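Local coordinates for protein dextranase (Pseudarthrobacter oxydans, PDB 6NZS) that catalyses the endohydrolysis of the alpha-1,6-glucosidic linkages in dextran, as a glycoside hydrolase of family 49, at residues Val334-Tyr339 against Gly362-Gln367; Gln367-Glu372 against Ala386-Leu391; Asn478-Gly483 against Asn504-Ala509; Asp508-Leu513 against Tyr550-Glu555; Leu522-Asn527 against Gly576-Ser581. One frame throughout, in Å; residues are numbered along the deposited sequence.

Contact 1: Val334-Tyr339 against Gly362-Gln367; sequences VAEPPY and GSWYWQ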
# COMPACT_ATOMS: atom_id res chain seq x y z
N VAL A 334 -4.16 6.97 -4.91
CA VAL A 334 -3.13 7.91 -4.47
C VAL A 334 -1.81 7.47 -5.08
O VAL A 334 -1.33 6.36 -4.80
CB VAL A 334 -3.05 7.95 -2.93
CG1 VAL A 334 -1.86 8.80 -2.47
CG2 VAL A 334 -4.37 8.48 -2.36
N ALA A 335 -1.23 8.30 -5.94
CA ALA A 335 -0.03 7.95 -6.69
C ALA A 335 1.14 8.83 -6.28
O ALA A 335 0.97 10.02 -6.00
CB ALA A 335 -0.27 8.11 -8.19
N GLU A 336 2.33 8.24 -6.28
CA GLU A 336 3.59 8.97 -6.12
C GLU A 336 3.62 9.94 -4.94
O GLU A 336 3.91 11.13 -5.11
CB GLU A 336 3.97 9.67 -7.42
CG GLU A 336 5.18 9.08 -8.09
CD GLU A 336 5.41 9.64 -9.47
OE1 GLU A 336 5.09 8.95 -10.46
OE2 GLU A 336 5.93 10.76 -9.57
N PRO A 337 3.37 9.46 -3.73
CA PRO A 337 3.44 10.35 -2.57
C PRO A 337 4.87 10.77 -2.29
O PRO A 337 5.82 9.99 -2.50
CB PRO A 337 2.89 9.47 -1.43
CG PRO A 337 3.18 8.08 -1.87
CD PRO A 337 3.02 8.08 -3.35
N PRO A 338 5.08 12.01 -1.83
CA PRO A 338 6.42 12.46 -1.42
C PRO A 338 6.75 12.14 0.03
O PRO A 338 7.91 12.33 0.44
CB PRO A 338 6.33 13.97 -1.62
CG PRO A 338 4.90 14.29 -1.27
CD PRO A 338 4.10 13.12 -1.84
N TYR A 339 5.77 11.66 0.80
CA TYR A 339 5.91 11.39 2.23
C TYR A 339 4.77 10.46 2.63
O TYR A 339 4.24 9.73 1.79
CB TYR A 339 5.96 12.73 2.99
CG TYR A 339 6.57 12.64 4.38
CD1 TYR A 339 7.90 12.30 4.56
CD2 TYR A 339 5.80 12.91 5.51
CE1 TYR A 339 8.46 12.23 5.83
CE2 TYR A 339 6.35 12.85 6.79
CZ TYR A 339 7.68 12.50 6.93
OH TYR A 339 8.25 12.43 8.19
N GLY A 362 2.94 3.64 -6.94
CA GLY A 362 4.10 4.49 -7.17
C GLY A 362 4.78 5.00 -5.91
O GLY A 362 5.22 6.16 -5.87
N SER A 363 4.91 4.16 -4.89
CA SER A 363 5.48 4.56 -3.61
C SER A 363 6.99 4.29 -3.60
O SER A 363 7.51 3.42 -2.90
CB SER A 363 4.77 3.85 -2.47
OG SER A 363 3.41 4.26 -2.39
N TRP A 364 7.71 5.09 -4.39
CA TRP A 364 9.13 4.82 -4.62
C TRP A 364 10.01 5.28 -3.46
O TRP A 364 10.99 4.59 -3.12
CB TRP A 364 9.57 5.50 -5.91
CG TRP A 364 8.71 5.15 -7.08
CD1 TRP A 364 7.79 5.95 -7.70
CD2 TRP A 364 8.69 3.89 -7.78
NE1 TRP A 364 7.20 5.28 -8.74
CE2 TRP A 364 7.73 4.01 -8.81
CE3 TRP A 364 9.38 2.69 -7.63
CZ2 TRP A 364 7.45 2.97 -9.70
CZ3 TRP A 364 9.10 1.64 -8.51
CH2 TRP A 364 8.14 1.79 -9.53
N TYR A 365 9.72 6.43 -2.87
CA TYR A 365 10.54 6.98 -1.79
C TYR A 365 10.33 6.19 -0.51
O TYR A 365 9.27 5.59 -0.29
CB TYR A 365 10.12 8.42 -1.51
CG TYR A 365 10.37 9.42 -2.62
CD1 TYR A 365 11.64 9.57 -3.18
CD2 TYR A 365 9.34 10.22 -3.11
CE1 TYR A 365 11.86 10.49 -4.19
CE2 TYR A 365 9.55 11.14 -4.11
CZ TYR A 365 10.81 11.27 -4.66
OH TYR A 365 11.03 12.20 -5.67
N TRP A 366 11.34 6.21 0.37
CA TRP A 366 11.11 5.85 1.76
C TRP A 366 10.03 6.75 2.35
O TRP A 366 9.70 7.81 1.81
CB TRP A 366 12.38 6.08 2.59
CG TRP A 366 13.46 5.08 2.36
CD1 TRP A 366 13.32 3.79 1.95
CD2 TRP A 366 14.87 5.29 2.53
NE1 TRP A 366 14.55 3.18 1.85
CE2 TRP A 366 15.52 4.08 2.21
CE3 TRP A 366 15.65 6.39 2.91
CZ2 TRP A 366 16.91 3.94 2.25
CZ3 TRP A 366 17.04 6.24 2.96
CH2 TRP A 366 17.65 5.03 2.63
N GLN A 367 9.49 6.34 3.50
CA GLN A 367 8.52 7.11 4.26
C GLN A 367 7.21 7.30 3.50
O GLN A 367 6.43 8.21 3.80
CB GLN A 367 9.10 8.45 4.75
CG GLN A 367 10.45 8.28 5.44
CD GLN A 367 10.97 9.57 6.04
OE1 GLN A 367 11.71 10.32 5.40
NE2 GLN A 367 10.59 9.83 7.28
O HOH W 1 6.97 8.08 -4.25
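Glu336 meets Gly362 and Trp364 where two successive coils of the parallel beta-helix turn out of their neighbouring strands, 325-335 and 351-361. Its CB lies 4.0 Å from Gly362 O, and CG comes nearer to the same oxygen while also meeting the edge of the indole at Trp364 CD1, 4.1 Å away and close to the ring plane. From CG the chain runs on extended, so the carboxylate passes beyond the indole: OE1 is bonded to Ser58 OG and OE2 to Ser62 OG, and Ser58 OG also takes Trp364 NE1. Closer to the backbone, Glu336 CA points its hydrogen at Gly362 O, 3.3 Å away. Farther along, Pro337 O sits in the ring plane of Tyr365, 3.6 Å from CD2 at its edge. Tyr339, with CG swung anti to its own N (chi1 -160°), lays CD1 4.0 Å from Gln367 CB and CE1 beside Gln367 CD, the ring and amide planes 73° apart. With an alanine here Gln367 would probably lose its aromatic neighbour, and its amide would be freer to turn. No direct hydrogen bond links the two segments, and Pro337 and Pro338 have no N-H to offer. A bridging water takes over, donating to Pro337 O at 2.8 Å and to Gly362 O at 3.1 Å and accepting weakly from Tyr365 N. Packing and this water join the segments; backbone bonding resumes in the adjoining strand at Val361.

Contact 2: Gln367-Glu372 against Ala386-Leu391; sequences QTDGIE and ANDDVL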
# COMPACT_ATOMS: atom_id res chain seq x y z
N GLN A 367 9.49 6.34 3.50
CA GLN A 367 8.52 7.11 4.26
C GLN A 367 7.21 7.30 3.50
O GLN A 367 6.43 8.21 3.80
CB GLN A 367 9.10 8.45 4.75
CG GLN A 367 10.45 8.28 5.44
CD GLN A 367 10.97 9.57 6.04
OE1 GLN A 367 11.71 10.32 5.40
NE2 GLN A 367 10.59 9.83 7.28
N THR A 368 6.93 6.43 2.53
CA THR A 368 5.65 6.42 1.83
C THR A 368 4.69 5.45 2.51
O THR A 368 4.16 4.53 1.91
CB THR A 368 5.86 6.12 0.35
OG1 THR A 368 6.69 4.96 0.20
CG2 THR A 368 6.53 7.31 -0.31
N ASP A 369 4.49 5.69 3.81
CA ASP A 369 3.67 4.83 4.65
C ASP A 369 2.28 4.65 4.05
O ASP A 369 1.69 5.60 3.52
CB ASP A 369 3.45 5.49 6.03
CG ASP A 369 4.74 5.72 6.82
OD1 ASP A 369 5.86 5.73 6.26
OD2 ASP A 369 4.62 5.93 8.06
N GLY A 370 1.75 3.43 4.19
CA GLY A 370 0.36 3.15 3.92
C GLY A 370 -0.57 3.72 4.97
O GLY A 370 -0.25 4.71 5.64
N ILE A 371 -1.67 3.10 5.18
CA ILE A 371 -2.73 3.78 5.92
C ILE A 371 -2.63 3.47 7.41
O ILE A 371 -2.22 2.39 7.83
CB ILE A 371 -4.11 3.42 5.33
CG1 ILE A 371 -5.18 4.43 5.78
CG2 ILE A 371 -4.49 1.99 5.70
CD1 ILE A 371 -6.44 4.39 4.96
N GLU A 372 -3.04 4.45 8.20
CA GLU A 372 -3.27 4.29 9.63
C GLU A 372 -4.77 4.45 9.86
O GLU A 372 -5.33 5.53 9.63
CB GLU A 372 -2.48 5.33 10.42
CG GLU A 372 -2.62 5.21 11.95
CD GLU A 372 -1.70 6.15 12.71
OE1 GLU A 372 -0.71 6.64 12.12
OE2 GLU A 372 -1.99 6.40 13.91
N ALA A 386 3.83 0.32 -1.11
CA ALA A 386 4.42 1.19 -0.10
C ALA A 386 5.88 0.82 0.14
O ALA A 386 6.25 -0.35 0.07
CB ALA A 386 3.64 1.16 1.24
N ASN A 387 6.70 1.84 0.42
CA ASN A 387 8.12 1.68 0.76
C ASN A 387 8.39 2.08 2.20
O ASN A 387 9.43 2.66 2.53
CB ASN A 387 9.02 2.42 -0.22
CG ASN A 387 10.45 1.88 -0.22
OD1 ASN A 387 10.71 0.80 0.30
ND2 ASN A 387 11.37 2.63 -0.79
N ASP A 388 7.44 1.78 3.07
CA ASP A 388 7.56 1.92 4.51
C ASP A 388 6.46 1.06 5.12
O ASP A 388 5.84 0.27 4.42
CB ASP A 388 7.53 3.40 4.93
CG ASP A 388 8.49 3.68 6.07
OD1 ASP A 388 8.25 3.13 7.16
OD2 ASP A 388 9.48 4.42 5.88
N ASP A 389 6.22 1.21 6.43
CA ASP A 389 5.12 0.52 7.11
C ASP A 389 3.88 0.59 6.24
O ASP A 389 3.46 1.67 5.84
CB ASP A 389 4.79 1.23 8.43
CG ASP A 389 5.92 1.20 9.43
OD1 ASP A 389 6.65 0.19 9.49
OD2 ASP A 389 6.06 2.20 10.18
N VAL A 390 3.28 -0.58 5.95
CA VAL A 390 2.14 -0.60 5.03
C VAL A 390 0.83 -0.46 5.79
O VAL A 390 0.00 0.42 5.48
CB VAL A 390 2.13 -1.85 4.14
CG1 VAL A 390 1.01 -1.72 3.09
CG2 VAL A 390 3.48 -2.09 3.46
N LEU A 391 0.59 -1.36 6.73
CA LEU A 391 -0.60 -1.33 7.57
C LEU A 391 -0.16 -0.95 8.98
O LEU A 391 0.45 -1.76 9.69
CB LEU A 391 -1.32 -2.67 7.56
CG LEU A 391 -1.81 -3.11 6.17
CD1 LEU A 391 -2.52 -4.45 6.28
CD2 LEU A 391 -2.73 -2.05 5.54
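Gly370 N donates to Asp389 O at 3.0 Å, in the carbonyl plane, joining equivalent turns of consecutive coils in the right-handed parallel beta-helix. Next to this bond Gly370 CA lies 3.2 Å from Val390 O, and a CB at this position would run into that oxygen, so the close approach depends on the glycine. At the other end of the turn Thr368 OG1 accepts from Asn387 N at 3.1 Å and is also bonded to Tyr365 O. It can face both because it stands between its own backbone N and carbonyl carbon (chi1 49°). Asp388 reaches back with OD2 to Gln367 N in a weak bond, and its CB lies 3.2 Å from Asp369 OD1, the two aspartates side by side and pointing the same way with their carboxylates 39° apart. Asp389 stands close by. Aspartates grouped on neighbouring coils resemble the catalytic centre of family 49 enzymes, and this cluster is consistent with such a site. A second shell sets it: Lys392 pairs with Asp369 OD2, Trp418 and Gln415 hold the two oxygens of Asp389, and the Asn387 amide is fixed through OD1 by the backbone N of Glu409 and Asn410. Towards the helix interior Ile371 CG2 packs 4.4 Å from Leu391 CD2. Asp388 is also braced from within its own segment, its OD1 taking Asp389 N at 2.9 Å on the anti lone pair.

Contact 3: Asn478-Gly483 against Asn504-Ala509; sequences NITVEG and NLNIDA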
# COMPACT_ATOMS: atom_id res chain seq x y z
N ASN A 478 -5.13 -15.35 7.30
CA ASN A 478 -4.83 -15.44 5.88
C ASN A 478 -3.90 -14.31 5.46
O ASN A 478 -4.36 -13.22 5.12
CB ASN A 478 -6.09 -15.53 5.01
CG ASN A 478 -6.99 -16.67 5.41
OD1 ASN A 478 -6.53 -17.70 5.91
ND2 ASN A 478 -8.29 -16.50 5.21
N ILE A 479 -2.60 -14.56 5.51
CA ILE A 479 -1.59 -13.65 4.97
C ILE A 479 -0.79 -14.48 3.99
O ILE A 479 0.07 -15.28 4.38
CB ILE A 479 -0.69 -13.06 6.05
CG1 ILE A 479 -1.50 -12.40 7.18
CG2 ILE A 479 0.25 -12.04 5.40
CD1 ILE A 479 -0.62 -11.93 8.35
N THR A 480 -1.07 -14.30 2.70
CA THR A 480 -0.42 -15.06 1.65
C THR A 480 0.73 -14.24 1.10
O THR A 480 0.53 -13.12 0.62
CB THR A 480 -1.44 -15.37 0.55
OG1 THR A 480 -2.48 -16.20 1.10
CG2 THR A 480 -0.79 -16.07 -0.62
N VAL A 481 1.95 -14.78 1.21
CA VAL A 481 3.16 -14.09 0.77
C VAL A 481 3.71 -14.86 -0.42
O VAL A 481 4.12 -16.03 -0.29
CB VAL A 481 4.19 -13.98 1.89
CG1 VAL A 481 5.42 -13.21 1.41
CG2 VAL A 481 3.57 -13.30 3.11
N GLU A 482 3.68 -14.24 -1.59
CA GLU A 482 4.04 -14.92 -2.83
C GLU A 482 5.50 -14.67 -3.18
O GLU A 482 6.03 -13.58 -2.94
CB GLU A 482 3.13 -14.46 -3.97
CG GLU A 482 1.64 -14.69 -3.66
CD GLU A 482 0.80 -14.92 -4.89
OE1 GLU A 482 1.29 -15.51 -5.88
OE2 GLU A 482 -0.37 -14.51 -4.88
N GLY A 483 6.15 -15.69 -3.75
CA GLY A 483 7.58 -15.58 -4.00
C GLY A 483 8.39 -15.60 -2.70
O GLY A 483 7.93 -16.04 -1.64
N ASN A 504 -2.68 -18.93 9.17
CA ASN A 504 -2.44 -19.07 7.74
C ASN A 504 -1.56 -17.95 7.18
O ASN A 504 -1.84 -17.38 6.11
CB ASN A 504 -3.72 -19.25 6.92
CG ASN A 504 -3.44 -19.68 5.48
OD1 ASN A 504 -2.42 -20.33 5.21
ND2 ASN A 504 -4.31 -19.29 4.56
N LEU A 505 -0.49 -17.63 7.90
CA LEU A 505 0.64 -16.93 7.28
C LEU A 505 1.34 -17.97 6.42
O LEU A 505 2.02 -18.87 6.95
CB LEU A 505 1.58 -16.38 8.35
CG LEU A 505 2.92 -15.86 7.83
CD1 LEU A 505 2.71 -14.72 6.84
CD2 LEU A 505 3.84 -15.43 8.97
N ASN A 506 1.16 -17.89 5.11
CA ASN A 506 1.72 -18.87 4.18
C ASN A 506 2.71 -18.16 3.28
O ASN A 506 2.35 -17.24 2.54
CB ASN A 506 0.63 -19.62 3.40
CG ASN A 506 -0.22 -18.72 2.54
OD1 ASN A 506 -0.02 -18.64 1.32
ND2 ASN A 506 -1.23 -18.08 3.14
N ILE A 507 3.97 -18.55 3.40
CA ILE A 507 5.08 -17.93 2.68
C ILE A 507 5.58 -18.92 1.63
O ILE A 507 5.83 -20.09 1.95
CB ILE A 507 6.19 -17.53 3.66
CG1 ILE A 507 5.69 -16.46 4.63
CG2 ILE A 507 7.44 -17.04 2.91
CD1 ILE A 507 6.67 -16.14 5.76
N ASP A 508 5.72 -18.46 0.39
CA ASP A 508 6.17 -19.37 -0.67
C ASP A 508 7.58 -19.87 -0.40
O ASP A 508 7.86 -21.07 -0.54
CB ASP A 508 6.14 -18.67 -2.03
CG ASP A 508 4.78 -18.68 -2.68
OD1 ASP A 508 3.85 -19.29 -2.12
OD2 ASP A 508 4.64 -18.08 -3.77
N ALA A 509 8.50 -18.97 -0.07
CA ALA A 509 9.91 -19.34 0.04
C ALA A 509 10.65 -18.26 0.81
O ALA A 509 10.21 -17.10 0.86
CB ALA A 509 10.54 -19.50 -1.35
O HOH W 2 2.34 -18.09 -5.14
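The amides of Asn478 and Asn504 stand almost perpendicular, 81° apart: Asn504 ND2, with its partner exactly in its own amide plane, donates to Asn478 OD1 at 3.0 Å from above the plane of that carbonyl. A third amide, Asn506, has CG between its backbone N and carbonyl carbon (chi1 62°), which lets ND2 donate back to Asn504 O in its own strand and across to Thr480 OG1 at 3.0 Å. Thr480 and Asn506 lie on one face of adjacent parallel strands in the beta-helix, which run 4° apart with their axes 4.7 Å from each other. Backbone bonds zip them together, including Ile479 N to Asn504 O and Val481 N to Asn506 O. Asn504 O therefore takes two donors, Ile479 N and Asn506 ND2, which arrive from opposite faces of its plane. The other face is apolar and buried: Leu505 CD1 sits 3.9 Å from Ile479 CB and touches Val481 CG2, while Val481 CB packs against Ile507 CG1. Ile449 and Tyr550 add to this core. Where the chains turn their corner, Glu482 bonds Ser119 of the N-terminal region. A water joins Glu482 OE1 to Asp508 OD2, and that same Asp508 oxygen accepts Gly483 N at 2.8 Å, from above the carboxylate plane.

Contact 4: Asp508-Leu513 against Tyr550-Glu555; sequences DAWNGL and YSVGGE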
# COMPACT_ATOMS: atom_id res chain seq x y z
N ASP A 508 5.72 -18.46 0.39
CA ASP A 508 6.17 -19.37 -0.67
C ASP A 508 7.58 -19.87 -0.40
O ASP A 508 7.86 -21.07 -0.54
CB ASP A 508 6.14 -18.67 -2.03
CG ASP A 508 4.78 -18.68 -2.68
OD1 ASP A 508 3.85 -19.29 -2.12
OD2 ASP A 508 4.64 -18.08 -3.77
N ALA A 509 8.50 -18.97 -0.07
CA ALA A 509 9.91 -19.34 0.04
C ALA A 509 10.65 -18.26 0.81
O ALA A 509 10.21 -17.10 0.86
CB ALA A 509 10.54 -19.50 -1.35
N TRP A 510 11.77 -18.64 1.40
CA TRP A 510 12.72 -17.64 1.88
C TRP A 510 13.63 -17.21 0.74
O TRP A 510 13.82 -17.93 -0.24
CB TRP A 510 13.59 -18.20 3.01
CG TRP A 510 12.82 -18.68 4.20
CD1 TRP A 510 12.85 -19.94 4.74
CD2 TRP A 510 11.92 -17.91 5.02
NE1 TRP A 510 12.01 -20.01 5.83
CE2 TRP A 510 11.43 -18.78 6.02
CE3 TRP A 510 11.48 -16.59 4.99
CZ2 TRP A 510 10.51 -18.36 6.99
CZ3 TRP A 510 10.57 -16.17 5.95
CH2 TRP A 510 10.09 -17.05 6.94
N ASN A 511 14.21 -16.03 0.90
CA ASN A 511 15.14 -15.50 -0.10
C ASN A 511 16.54 -16.09 0.10
O ASN A 511 16.76 -17.00 0.91
CB ASN A 511 15.09 -13.98 -0.12
CG ASN A 511 15.60 -13.34 1.18
OD1 ASN A 511 16.38 -13.94 1.92
ND2 ASN A 511 15.17 -12.12 1.44
N GLY A 512 17.51 -15.58 -0.65
CA GLY A 512 18.86 -16.11 -0.64
C GLY A 512 19.79 -15.60 0.45
O GLY A 512 20.99 -15.91 0.42
N LEU A 513 19.30 -14.84 1.42
CA LEU A 513 20.14 -14.36 2.51
C LEU A 513 20.53 -15.53 3.41
O LEU A 513 19.97 -16.63 3.34
CB LEU A 513 19.36 -13.34 3.34
CG LEU A 513 18.96 -12.07 2.60
CD1 LEU A 513 18.05 -11.24 3.47
CD2 LEU A 513 20.20 -11.27 2.20
N TYR A 550 1.16 -21.54 10.20
CA TYR A 550 2.29 -20.82 9.60
C TYR A 550 3.03 -21.82 8.72
O TYR A 550 3.40 -22.90 9.18
CB TYR A 550 3.18 -20.32 10.74
CG TYR A 550 4.58 -19.85 10.39
CD1 TYR A 550 4.86 -19.21 9.18
CD2 TYR A 550 5.63 -20.03 11.29
CE1 TYR A 550 6.13 -18.77 8.88
CE2 TYR A 550 6.90 -19.60 11.00
CZ TYR A 550 7.16 -18.98 9.79
OH TYR A 550 8.43 -18.56 9.51
N SER A 551 3.20 -21.49 7.44
CA SER A 551 3.81 -22.44 6.52
C SER A 551 4.82 -21.74 5.62
O SER A 551 4.70 -20.55 5.32
CB SER A 551 2.77 -23.16 5.66
OG SER A 551 2.12 -22.28 4.74
N VAL A 552 5.84 -22.51 5.23
CA VAL A 552 6.85 -22.08 4.26
C VAL A 552 6.95 -23.17 3.21
O VAL A 552 7.13 -24.34 3.55
CB VAL A 552 8.22 -21.86 4.93
CG1 VAL A 552 9.18 -21.26 3.92
CG2 VAL A 552 8.10 -20.96 6.17
N GLY A 553 6.80 -22.79 1.94
CA GLY A 553 6.86 -23.77 0.87
C GLY A 553 5.82 -24.86 0.99
O GLY A 553 6.03 -25.98 0.50
N GLY A 554 4.69 -24.57 1.64
CA GLY A 554 3.63 -25.53 1.83
C GLY A 554 3.74 -26.38 3.07
O GLY A 554 2.78 -27.10 3.39
N GLU A 555 4.85 -26.33 3.80
CA GLU A 555 5.06 -27.15 4.98
C GLU A 555 4.71 -26.34 6.22
O GLU A 555 5.28 -25.26 6.44
CB GLU A 555 6.51 -27.63 5.05
CG GLU A 555 6.83 -28.43 6.31
CD GLU A 555 8.25 -28.98 6.32
OE1 GLU A 555 8.77 -29.35 5.24
OE2 GLU A 555 8.84 -29.07 7.41
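The chain from Asp508 to Trp510 runs at 88° to the one from Tyr550 to Gly553, and the two come nearest at Asp508 and Gly553, whose CA atoms are 4.7 Å apart. The side-chain part of the contact centres on the indole of Trp510. Val552, its CG1 anti to the backbone N (chi1 -173°), puts that methyl over one face, 4.0 Å from the centroid of the five-membered ring in a CH-pi contact and nearest to NE1 at the rim, and CG2 against CZ2 at 3.6 Å. Tyr550 comes in at the edge: its OH lies in the indole plane, 3.3 Å from Trp510 CZ2, the two side chains crossing at about a right angle. Strand 545-552 is the next one in the beta-helix sheet after 495-507, and it ends here in a hairpin. A type I' turn from Val552 to Glu555 reverses the chain, its Gly553 and Gly554 both at positive phi, and Val552 and Glu555 exchange backbone bonds both ways. A leucine in place of Trp510 would probably leave Val552 without its aromatic face and Leu569 O without the indole N-H. That oxygen takes Trp510 NE1, and next along the chain Gly570 O is bonded to Tyr550 OH.

Contact 5: Leu522-Asn527 against Gly576-Ser581; sequences LKRYTN and GENWNS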
# COMPACT_ATOMS: atom_id res chain seq x y z
N LEU A 522 11.03 -12.51 19.16
CA LEU A 522 10.00 -12.18 20.15
C LEU A 522 10.75 -11.83 21.43
O LEU A 522 11.34 -12.72 22.06
CB LEU A 522 9.08 -13.37 20.37
CG LEU A 522 7.95 -13.17 21.39
CD1 LEU A 522 6.95 -12.10 20.93
CD2 LEU A 522 7.23 -14.48 21.61
N LYS A 523 10.76 -10.55 21.80
CA LYS A 523 11.60 -10.06 22.89
C LYS A 523 10.79 -9.11 23.75
O LYS A 523 9.98 -8.33 23.24
CB LYS A 523 12.82 -9.30 22.34
CG LYS A 523 13.75 -10.16 21.47
CD LYS A 523 15.01 -9.40 21.09
CE LYS A 523 15.95 -10.27 20.28
NZ LYS A 523 16.57 -11.33 21.13
N ARG A 524 11.03 -9.16 25.06
CA ARG A 524 10.36 -8.29 26.03
C ARG A 524 11.32 -7.19 26.44
O ARG A 524 12.38 -7.46 27.02
CB ARG A 524 9.92 -9.10 27.26
CG ARG A 524 8.98 -10.24 26.93
CD ARG A 524 8.38 -10.88 28.17
NE ARG A 524 9.36 -11.60 28.98
CZ ARG A 524 9.52 -11.45 30.29
NH1 ARG A 524 8.78 -10.58 30.96
NH2 ARG A 524 10.43 -12.16 30.93
N TYR A 525 10.97 -5.94 26.12
CA TYR A 525 11.77 -4.80 26.53
C TYR A 525 11.33 -4.33 27.92
O TYR A 525 10.34 -4.81 28.48
CB TYR A 525 11.69 -3.69 25.47
CG TYR A 525 12.57 -3.94 24.25
CD1 TYR A 525 13.17 -5.18 24.04
CD2 TYR A 525 12.82 -2.93 23.33
CE1 TYR A 525 13.97 -5.41 22.93
CE2 TYR A 525 13.63 -3.15 22.22
CZ TYR A 525 14.20 -4.39 22.03
OH TYR A 525 15.01 -4.61 20.94
N THR A 526 12.09 -3.40 28.49
CA THR A 526 11.82 -2.87 29.83
C THR A 526 11.58 -1.37 29.78
O THR A 526 11.82 -0.71 28.77
CB THR A 526 13.00 -3.13 30.79
OG1 THR A 526 14.06 -2.21 30.52
CG2 THR A 526 13.52 -4.55 30.65
N ASN A 527 11.13 -0.83 30.91
CA ASN A 527 11.16 0.62 31.11
C ASN A 527 12.54 1.01 31.63
O ASN A 527 13.38 0.14 31.88
CB ASN A 527 10.00 1.04 32.03
CG ASN A 527 10.08 0.43 33.42
OD1 ASN A 527 11.11 -0.09 33.84
ND2 ASN A 527 8.96 0.51 34.14
N GLY A 576 14.38 -17.65 24.49
CA GLY A 576 14.06 -18.85 25.25
C GLY A 576 13.16 -18.58 26.45
O GLY A 576 12.31 -19.41 26.79
N GLU A 577 13.32 -17.42 27.08
CA GLU A 577 12.48 -17.08 28.23
C GLU A 577 11.01 -16.96 27.86
O GLU A 577 10.15 -16.99 28.75
CB GLU A 577 12.98 -15.81 28.93
CG GLU A 577 12.68 -14.51 28.19
CD GLU A 577 13.10 -13.28 28.98
OE1 GLU A 577 13.65 -13.44 30.09
OE2 GLU A 577 12.89 -12.15 28.50
N ASN A 578 10.70 -16.83 26.57
CA ASN A 578 9.33 -16.67 26.11
C ASN A 578 8.74 -17.96 25.57
O ASN A 578 7.68 -17.93 24.94
CB ASN A 578 9.25 -15.56 25.07
CG ASN A 578 9.70 -14.23 25.62
OD1 ASN A 578 9.46 -13.92 26.80
ND2 ASN A 578 10.37 -13.43 24.80
N TRP A 579 9.40 -19.10 25.81
CA TRP A 579 8.94 -20.39 25.29
C TRP A 579 7.46 -20.62 25.53
O TRP A 579 6.73 -21.03 24.62
CB TRP A 579 9.76 -21.52 25.91
CG TRP A 579 9.34 -22.88 25.46
CD1 TRP A 579 8.59 -23.79 26.16
CD2 TRP A 579 9.64 -23.50 24.21
NE1 TRP A 579 8.41 -24.93 25.41
CE2 TRP A 579 9.05 -24.78 24.21
CE3 TRP A 579 10.37 -23.10 23.08
CZ2 TRP A 579 9.16 -25.66 23.13
CZ3 TRP A 579 10.47 -23.96 22.01
CH2 TRP A 579 9.86 -25.23 22.04
N ASN A 580 6.99 -20.35 26.75
CA ASN A 580 5.59 -20.65 27.04
C ASN A 580 4.63 -19.55 26.59
O ASN A 580 3.42 -19.68 26.79
CB ASN A 580 5.42 -20.98 28.52
CG ASN A 580 5.94 -22.35 28.85
OD1 ASN A 580 5.71 -23.31 28.10
ND2 ASN A 580 6.67 -22.46 29.95
N SER A 581 5.15 -18.50 25.96
CA SER A 581 4.34 -17.39 25.47
C SER A 581 4.06 -17.49 23.97
O SER A 581 3.52 -16.55 23.40
CB SER A 581 5.00 -16.06 25.78
OG SER A 581 4.91 -15.78 27.18
O HOH W 3 12.40 -11.47 25.93
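Asn578 ND2 donates to Leu522 O at 3.0 Å, with the oxygen in the plane of the amide although the nitrogen stands well above the plane of the backbone carbonyl. The other end of the same amide, OD1, takes a weak bond from Arg524 NE at 3.2 Å, meeting the guanidinium at its edge with the two planes 76° apart. Arg524 also makes a long salt bridge, NH2 to Glu577 OE2 at 3.5 Å, the Glu577 carboxylate turned 48° from the guanidinium. The bend at chi3 (-68°) brings the guanidinium across both side chains. A water sits at the centre: it accepts from Arg524 N at 2.8 Å and from Asn578 ND2, and donates to Glu577 OE2 at 2.7 Å. Outside the pair, Lys532 is a second partner of Glu577 OE2, and Arg524 NH1 reaches Val533 O. The packing is modest: Leu522 CD2 touches Asn578 CB at 4.1 Å, and the leucine continues into Val491, Ile535 and Phe574. Strand 521-524 is an edge strand of a six-stranded parallel sheet of the beta-helix, and the 3-10 turn 576-581 lies against it just before the last strand, 582-585. The asparagine amide engages a backbone oxygen and an arginine, while the glutamate between Arg524 and Lys532 would be expected to remain ionised; this join near the end of the helix is therefore mainly polar, with a single leucine as its apolar share.

From the N terminus, contact 1 closes a coil of 22 residues, and contact 2 follows directly, closing a shorter one of 13; the two share Gln367 and stack turn upon turn, with Trp364 O bonded to Asn387 ND2. Contact 3, about 20 Å from contact 2 between centres, joins strands 469-482 and 495-507. Contact 4 shares Asp508 and Ala509 with it and packs the corner after strand 495-507 against the end of strand 545-552, which pairs with 495-507. Contact 5 opens inside the 36-residue loop of contact 4 and closes beyond it, so these two cross; it ties strand 521-524 to the 3-10 turn before strand 582-585. No contact nests within another.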